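Local coordinates for universal stress protein (Pseudomonas aeruginosa UCBPP-PA14, PDB 7MQ5), which is of unknown biochemical function but belongs to the universal stress protein family, whose members are generally associated with bacterial survival under stress, at residues R8-V13 against S36-L41; G91-Q96 against A119-L124; G135-A140 against A168-H173. All coordinates share one frame; numbering follows the deposited sequence.

In the fold
From the N terminus, contact 1 comes first: strand 9-13 runs into helix 22-34, and strand 37-43 returns to pair with it, closing the first beta-alpha-beta unit. After strand 67-72, contact 2 closes another such unit, through helix 110-118, between strands 92-96 and 123-126. The chain then enters the second half, where contact 3 joins strands 136-141 and 171-178 across helix 148-167. The three loops follow in series, none nested or crossed. Contacts 1 and 2 touch because strand 92-96 lies beside strand 9-13; contact 3 stands about 19 Å from contact 2, centre to centre. One sheet holds all three, its halves meeting where strand 123-126 runs antiparallel to strand 270-274.

Contact 1 of 3, residues R8-V13 against S36-L41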
# COMPACT_ATOMS: atom_id res chain seq x y z
N ARG A 8 -6.03 9.07 -10.64
CA ARG A 8 -6.15 10.50 -11.00
C ARG A 8 -6.34 11.40 -9.78
O ARG A 8 -6.22 12.61 -9.96
CB ARG A 8 -7.20 10.68 -12.08
CG ARG A 8 -6.94 9.84 -13.33
CD ARG A 8 -5.48 9.82 -13.77
NE ARG A 8 -4.98 11.17 -14.02
CZ ARG A 8 -3.70 11.53 -13.95
NH1 ARG A 8 -2.76 10.66 -13.62
NH2 ARG A 8 -3.36 12.79 -14.20
N SER A 9 -6.66 10.85 -8.60
CA SER A 9 -6.67 11.71 -7.39
C SER A 9 -6.22 10.87 -6.20
O SER A 9 -6.53 9.66 -6.12
CB SER A 9 -7.99 12.42 -7.16
OG SER A 9 -9.01 11.53 -6.78
N ILE A 10 -5.46 11.52 -5.34
CA ILE A 10 -4.88 10.90 -4.13
C ILE A 10 -5.38 11.65 -2.90
O ILE A 10 -5.29 12.90 -2.87
CB ILE A 10 -3.35 10.97 -4.21
CG1 ILE A 10 -2.82 10.23 -5.44
CG2 ILE A 10 -2.73 10.45 -2.92
CD1 ILE A 10 -1.35 10.40 -5.67
N LEU A 11 -5.93 10.90 -1.96
CA LEU A 11 -6.30 11.48 -0.65
C LEU A 11 -5.05 11.46 0.24
O LEU A 11 -4.49 10.37 0.47
CB LEU A 11 -7.44 10.67 -0.03
CG LEU A 11 -7.93 11.19 1.32
CD1 LEU A 11 -8.50 12.60 1.18
CD2 LEU A 11 -8.96 10.24 1.90
N VAL A 12 -4.64 12.63 0.71
CA VAL A 12 -3.44 12.77 1.57
C VAL A 12 -3.92 13.14 2.97
O VAL A 12 -4.51 14.22 3.14
CB VAL A 12 -2.48 13.83 1.03
CG1 VAL A 12 -1.19 13.84 1.83
CG2 VAL A 12 -2.19 13.64 -0.45
N VAL A 13 -3.71 12.25 3.93
CA VAL A 13 -4.09 12.54 5.34
C VAL A 13 -2.99 13.40 5.95
O VAL A 13 -1.84 12.94 6.05
CB VAL A 13 -4.33 11.25 6.11
CG1 VAL A 13 -4.69 11.56 7.56
CG2 VAL A 13 -5.40 10.41 5.45
N SER A 36 -1.30 13.53 -10.96
CA SER A 36 -2.54 13.23 -10.20
C SER A 36 -2.93 14.43 -9.35
O SER A 36 -2.05 15.22 -8.95
CB SER A 36 -2.35 12.02 -9.31
OG SER A 36 -3.49 11.79 -8.49
N HIS A 37 -4.23 14.54 -9.07
CA HIS A 37 -4.75 15.59 -8.18
C HIS A 37 -4.46 15.17 -6.74
O HIS A 37 -4.51 13.96 -6.44
CB HIS A 37 -6.25 15.73 -8.41
CG HIS A 37 -6.86 16.73 -7.50
ND1 HIS A 37 -6.79 18.09 -7.75
CD2 HIS A 37 -7.52 16.58 -6.34
CE1 HIS A 37 -7.39 18.72 -6.76
NE2 HIS A 37 -7.84 17.83 -5.88
N LEU A 38 -4.14 16.14 -5.89
CA LEU A 38 -3.95 15.89 -4.44
C LEU A 38 -5.10 16.53 -3.66
O LEU A 38 -5.29 17.76 -3.78
CB LEU A 38 -2.63 16.48 -3.96
CG LEU A 38 -1.37 15.96 -4.67
CD1 LEU A 38 -0.13 16.58 -4.04
CD2 LEU A 38 -1.29 14.44 -4.62
N HIS A 39 -5.82 15.72 -2.88
CA HIS A 39 -6.83 16.25 -1.93
C HIS A 39 -6.27 16.10 -0.52
O HIS A 39 -6.06 14.97 -0.06
CB HIS A 39 -8.16 15.54 -2.09
CG HIS A 39 -9.21 16.12 -1.21
ND1 HIS A 39 -9.74 17.37 -1.45
CD2 HIS A 39 -9.82 15.64 -0.11
CE1 HIS A 39 -10.64 17.63 -0.52
NE2 HIS A 39 -10.71 16.58 0.31
N LEU A 40 -6.00 17.23 0.13
CA LEU A 40 -5.41 17.22 1.48
C LEU A 40 -6.53 17.26 2.52
O LEU A 40 -7.36 18.19 2.48
CB LEU A 40 -4.49 18.43 1.66
CG LEU A 40 -3.52 18.73 0.51
CD1 LEU A 40 -2.60 19.88 0.88
CD2 LEU A 40 -2.72 17.51 0.11
N LEU A 41 -6.50 16.32 3.46
CA LEU A 41 -7.57 16.21 4.47
C LEU A 41 -6.98 16.30 5.87
O LEU A 41 -6.06 15.53 6.19
CB LEU A 41 -8.30 14.88 4.29
CG LEU A 41 -9.28 14.50 5.40
CD1 LEU A 41 -10.48 15.43 5.40
CD2 LEU A 41 -9.71 13.04 5.27
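Parallel pairing of Ser9-Val13 with His37-Leu41 joins the two strands of the first beta-alpha-beta unit in this Rossmann-like alpha/beta fold, and helix 22-34 makes the crossover between them. The ladder is regular. His37 N donates to Arg8 O, Ile10 N to His37 O (2.8 Å), His39 N to Ile10 O, Val12 N to His39 O, and Leu41 N to Val12 O. The Val12 bond is almost straight, with 178° at its hydrogen. The backbone of Leu11 serves the other neighbour instead, bonding to Leu92 and Ile94 of strand 92-96.

Ile10, Val12, Leu38 and Leu40 point to the face that helix 22-34 covers, where branched aliphatic residues suit a buried, apolar interface. Leu38 has CG beside its own backbone N (chi1 -58°), which leads Leu38 CD2 back to 4.1 Å from Ile10 CB. The opposite face carries Ser9, Leu11, Val13, His37, His39 and Leu41. Helix 77-88 packs on part of it, and its Glu84 bonds His39 NE2. In one of the two conformers modelled for Leu11, its CD1 sits at the edge of the His39 ring, in its plane, 3.6 Å from His39 CD2, the two side chains lying alongside each other. Histidine fits this place because its carbon edge can meet a leucine while its nitrogens find polar partners, Ser68 OG bonding His39 ND1.

Further along the helix-covered face, Val12 and Leu40 lie side by side, pointing the same way, and Leu40 CD2 rests 3.8 Å from Val12 CB and 3.9 Å from Val12 CG2.

Contact 2 of 3, residues G91-Q96 against A119-L124; sequences GLIIKQ and APCPVL
Ile93 and Val123 pair side by side as parallel partners in a beta-alpha-beta unit of the Rossmann-like fold, strand 92-96 leading through helix 110-118 into strand 123-126. Ile93 is gripped from both backbone ends: its N donates to Pro122 O (3.1 Å), and its O accepts from Leu124 N (2.8 Å). Lys95 N then bonds Leu124 O.

The side chain of Ile93 shows how the loop ahead of the second strand is packed. Ile93 CB lies 4.4 Å from Val123 CG2, a loose touch. CG1 stands beside the backbone N (chi1 -62°), which carries Ile93 CG1 to Cys121 SG at 3.7 Å. CD1 continues past the same sulfur, also at 3.7 Å, and reaches Ala119 CB, so the tip of one isoleucine spans both residues. A small methyl and a slim, weakly polar thiol leave room for it, while Ile81 of helix 77-88 covers it further.

Proline suits position 122 because the bond network asks nothing of its nitrogen, only of its carbonyl; Pro122 CD lies 3.3 Å from Gly91 O. On the other face, where Leu124 also reaches Leu272 of strand 270-274, Ile94 and Leu124 run alongside each other, Ile94 CG2 4.0 Å from Leu124 CD2.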
# COMPACT_ATOMS: atom_id res chain seq x y z
N GLY A 91 -8.43 7.44 -5.73
CA GLY A 91 -7.99 6.07 -6.05
C GLY A 91 -6.86 5.57 -5.18
O GLY A 91 -6.41 4.44 -5.36
N LEU A 92 -6.39 6.39 -4.25
CA LEU A 92 -5.31 6.02 -3.32
C LEU A 92 -5.49 6.88 -2.07
O LEU A 92 -5.81 8.06 -2.20
CB LEU A 92 -3.94 6.31 -3.95
CG LEU A 92 -2.70 6.11 -3.08
CD1 LEU A 92 -2.52 4.64 -2.67
CD2 LEU A 92 -1.47 6.61 -3.80
N ILE A 93 -5.28 6.28 -0.91
CA ILE A 93 -5.19 7.01 0.38
C ILE A 93 -3.74 6.88 0.86
O ILE A 93 -3.24 5.75 0.89
CB ILE A 93 -6.16 6.42 1.41
CG1 ILE A 93 -7.61 6.55 0.95
CG2 ILE A 93 -5.94 7.05 2.78
CD1 ILE A 93 -8.60 5.74 1.75
N ILE A 94 -3.13 8.00 1.23
CA ILE A 94 -1.77 7.99 1.83
C ILE A 94 -1.90 8.49 3.26
O ILE A 94 -2.43 9.60 3.49
CB ILE A 94 -0.76 8.82 1.04
CG1 ILE A 94 -0.73 8.42 -0.44
CG2 ILE A 94 0.61 8.73 1.70
CD1 ILE A 94 0.27 9.22 -1.25
N LYS A 95 -1.44 7.67 4.21
CA LYS A 95 -1.46 8.06 5.63
C LYS A 95 -0.16 7.62 6.29
O LYS A 95 0.30 6.48 6.05
CB LYS A 95 -2.66 7.42 6.34
CG LYS A 95 -2.74 7.86 7.79
CD LYS A 95 -3.95 7.39 8.55
CE LYS A 95 -3.88 7.82 10.01
NZ LYS A 95 -2.74 7.19 10.73
N GLN A 96 0.39 8.48 7.13
CA GLN A 96 1.61 8.12 7.87
C GLN A 96 1.24 7.36 9.15
O GLN A 96 0.28 7.73 9.85
CB GLN A 96 2.42 9.37 8.21
CG GLN A 96 3.67 9.05 9.02
CD GLN A 96 4.67 10.18 9.08
OE1 GLN A 96 4.46 11.29 8.58
NE2 GLN A 96 5.80 9.88 9.71
N ALA A 119 -11.14 0.36 3.67
CA ALA A 119 -10.90 1.27 2.52
C ALA A 119 -11.18 0.56 1.21
O ALA A 119 -10.59 -0.49 0.93
CB ALA A 119 -9.49 1.78 2.56
N PRO A 120 -12.02 1.14 0.33
CA PRO A 120 -12.33 0.50 -0.95
C PRO A 120 -11.38 0.93 -2.08
O PRO A 120 -11.79 1.12 -3.21
CB PRO A 120 -13.77 0.97 -1.20
CG PRO A 120 -13.78 2.36 -0.64
CD PRO A 120 -12.88 2.31 0.58
N CYS A 121 -10.11 1.04 -1.73
CA CYS A 121 -9.06 1.46 -2.68
C CYS A 121 -7.71 1.12 -2.08
O CYS A 121 -7.63 0.80 -0.88
CB CYS A 121 -9.14 2.96 -2.95
SG CYS A 121 -8.88 4.01 -1.49
N PRO A 122 -6.62 1.20 -2.87
CA PRO A 122 -5.28 1.04 -2.34
C PRO A 122 -4.99 2.04 -1.21
O PRO A 122 -5.43 3.19 -1.25
CB PRO A 122 -4.39 1.33 -3.57
CG PRO A 122 -5.25 0.89 -4.74
CD PRO A 122 -6.64 1.29 -4.34
N VAL A 123 -4.29 1.55 -0.19
CA VAL A 123 -3.84 2.41 0.94
C VAL A 123 -2.33 2.30 1.06
O VAL A 123 -1.81 1.17 1.16
CB VAL A 123 -4.50 2.03 2.27
CG1 VAL A 123 -3.97 2.91 3.39
CG2 VAL A 123 -6.01 2.10 2.19
N LEU A 124 -1.65 3.44 1.04
CA LEU A 124 -0.21 3.52 1.31
C LEU A 124 -0.02 4.00 2.74
O LEU A 124 -0.37 5.14 3.06
CB LEU A 124 0.45 4.50 0.33
CG LEU A 124 1.93 4.76 0.56
CD1 LEU A 124 2.76 3.49 0.42
CD2 LEU A 124 2.42 5.84 -0.39

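Contact 3 of 3, residues G135-A140 against A168-H173; sequences GKILAA and AKATLH
Ala170 meets Gly135 where helix 148-167 hands over to the second strand of a beta-alpha-beta unit within the universal stress protein family region. Just before it, Lys169 leaves the helix with positive phi in a Schellman motif, which ends the helix before the chain enters the strand. Ala170 CB lies 3.1 Å from Gly135 O, a tight approach that alanine's single methyl fits, and also touches Ile137 CG1.

At Thr171 the parallel ladder begins: its N donates to Gly135 O, and its O accepts from Ile137 N in a nearly straight bond (2.8 Å, 173° at the hydrogen). The side chain lies alongside that of Lys136, Thr171 OG1 3.6 Å from Lys136 CG. Thr171 OG1 sits between its own N and carbonyl carbon (chi1 54°), within 2.8 Å of His173 NE2 in a hydrogen bond that either group could donate. Leu172 turns to the opposite face, where Leu172 CD1 comes 3.8 Å from Ile137 O and Ala161 of helix 148-167 packs against it.

His173 carries the ladder on. Its N bonds Ile137 O and its O takes Ala139 N (2.9 Å), while the ring holds Ile137 O at its edge. The extended aliphatic chain of Lys136 crosses the His173 side chain obliquely, with Lys136 CD 3.6 Å from His173 NE2, and Leu236 of helix 225-236 touches the His173 side chain as well.

The bond to Thr171 OG1 thus restrains the rotation of the imidazole, along with the methylenes that suit lysine to this spot. With Lys136 NZ 5.1 Å from His173 NE2, the nearby ammonium would tend to disfavour a second positive charge on the ring.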
# COMPACT_ATOMS: atom_id res chain seq x y z
N GLY A 135 15.79 3.90 -3.97
CA GLY A 135 15.71 2.76 -3.04
C GLY A 135 15.32 1.45 -3.71
O GLY A 135 15.46 1.31 -4.94
N LYS A 136 14.86 0.50 -2.90
CA LYS A 136 14.42 -0.83 -3.39
C LYS A 136 12.93 -1.01 -3.07
O LYS A 136 12.51 -0.75 -1.93
CB LYS A 136 15.27 -1.93 -2.78
CG LYS A 136 16.74 -1.83 -3.17
CD LYS A 136 17.57 -3.01 -2.74
CE LYS A 136 19.04 -2.85 -3.10
NZ LYS A 136 19.87 -3.94 -2.55
N ILE A 137 12.18 -1.43 -4.08
CA ILE A 137 10.72 -1.68 -3.99
C ILE A 137 10.53 -3.20 -3.99
O ILE A 137 11.05 -3.85 -4.91
CB ILE A 137 9.99 -1.03 -5.17
CG1 ILE A 137 10.46 0.41 -5.44
CG2 ILE A 137 8.47 -1.13 -4.99
CD1 ILE A 137 10.37 1.34 -4.25
N LEU A 138 9.79 -3.71 -3.01
CA LEU A 138 9.58 -5.16 -2.89
C LEU A 138 8.11 -5.50 -3.14
O LEU A 138 7.25 -4.93 -2.49
CB LEU A 138 10.00 -5.62 -1.49
CG LEU A 138 9.83 -7.11 -1.22
CD1 LEU A 138 10.68 -7.96 -2.16
CD2 LEU A 138 10.16 -7.39 0.24
N ALA A 139 7.86 -6.41 -4.07
CA ALA A 139 6.49 -6.93 -4.34
C ALA A 139 6.38 -8.32 -3.71
O ALA A 139 7.27 -9.14 -3.94
CB ALA A 139 6.24 -6.98 -5.82
N ALA A 140 5.30 -8.59 -2.97
CA ALA A 140 5.09 -9.91 -2.34
C ALA A 140 3.99 -10.66 -3.11
O ALA A 140 2.87 -10.16 -3.21
CB ALA A 140 4.71 -9.75 -0.89
N ALA A 168 10.18 6.53 -8.81
CA ALA A 168 11.18 6.83 -7.75
C ALA A 168 12.62 6.57 -8.24
O ALA A 168 13.55 6.76 -7.43
CB ALA A 168 10.87 5.98 -6.54
N LYS A 169 12.79 6.12 -9.48
CA LYS A 169 14.15 5.76 -9.98
C LYS A 169 14.77 4.79 -8.97
O LYS A 169 15.91 5.03 -8.49
CB LYS A 169 15.00 7.00 -10.28
CG LYS A 169 14.48 7.83 -11.43
CD LYS A 169 15.44 8.87 -11.94
CE LYS A 169 14.92 9.59 -13.17
NZ LYS A 169 13.64 10.29 -12.90
N ALA A 170 14.02 3.73 -8.69
CA ALA A 170 14.35 2.69 -7.70
C ALA A 170 14.42 1.34 -8.42
O ALA A 170 14.06 1.27 -9.62
CB ALA A 170 13.28 2.69 -6.61
N THR A 171 14.87 0.31 -7.71
CA THR A 171 14.92 -1.03 -8.32
C THR A 171 13.79 -1.88 -7.74
O THR A 171 13.39 -1.66 -6.59
CB THR A 171 16.30 -1.67 -8.14
OG1 THR A 171 16.66 -1.66 -6.76
CG2 THR A 171 17.37 -0.94 -8.92
N LEU A 172 13.29 -2.79 -8.56
CA LEU A 172 12.17 -3.68 -8.22
C LEU A 172 12.68 -5.09 -7.88
O LEU A 172 13.52 -5.64 -8.61
CB LEU A 172 11.22 -3.71 -9.42
CG LEU A 172 10.02 -4.64 -9.30
CD1 LEU A 172 9.13 -4.23 -8.15
CD2 LEU A 172 9.26 -4.69 -10.62
N HIS A 173 12.13 -5.66 -6.82
CA HIS A 173 12.46 -7.00 -6.28
C HIS A 173 11.14 -7.71 -5.98
O HIS A 173 10.15 -7.02 -5.66
CB HIS A 173 13.39 -6.84 -5.06
CG HIS A 173 14.55 -5.90 -5.32
ND1 HIS A 173 15.82 -6.33 -5.63
CD2 HIS A 173 14.58 -4.55 -5.40
CE1 HIS A 173 16.60 -5.29 -5.85
NE2 HIS A 173 15.86 -4.18 -5.72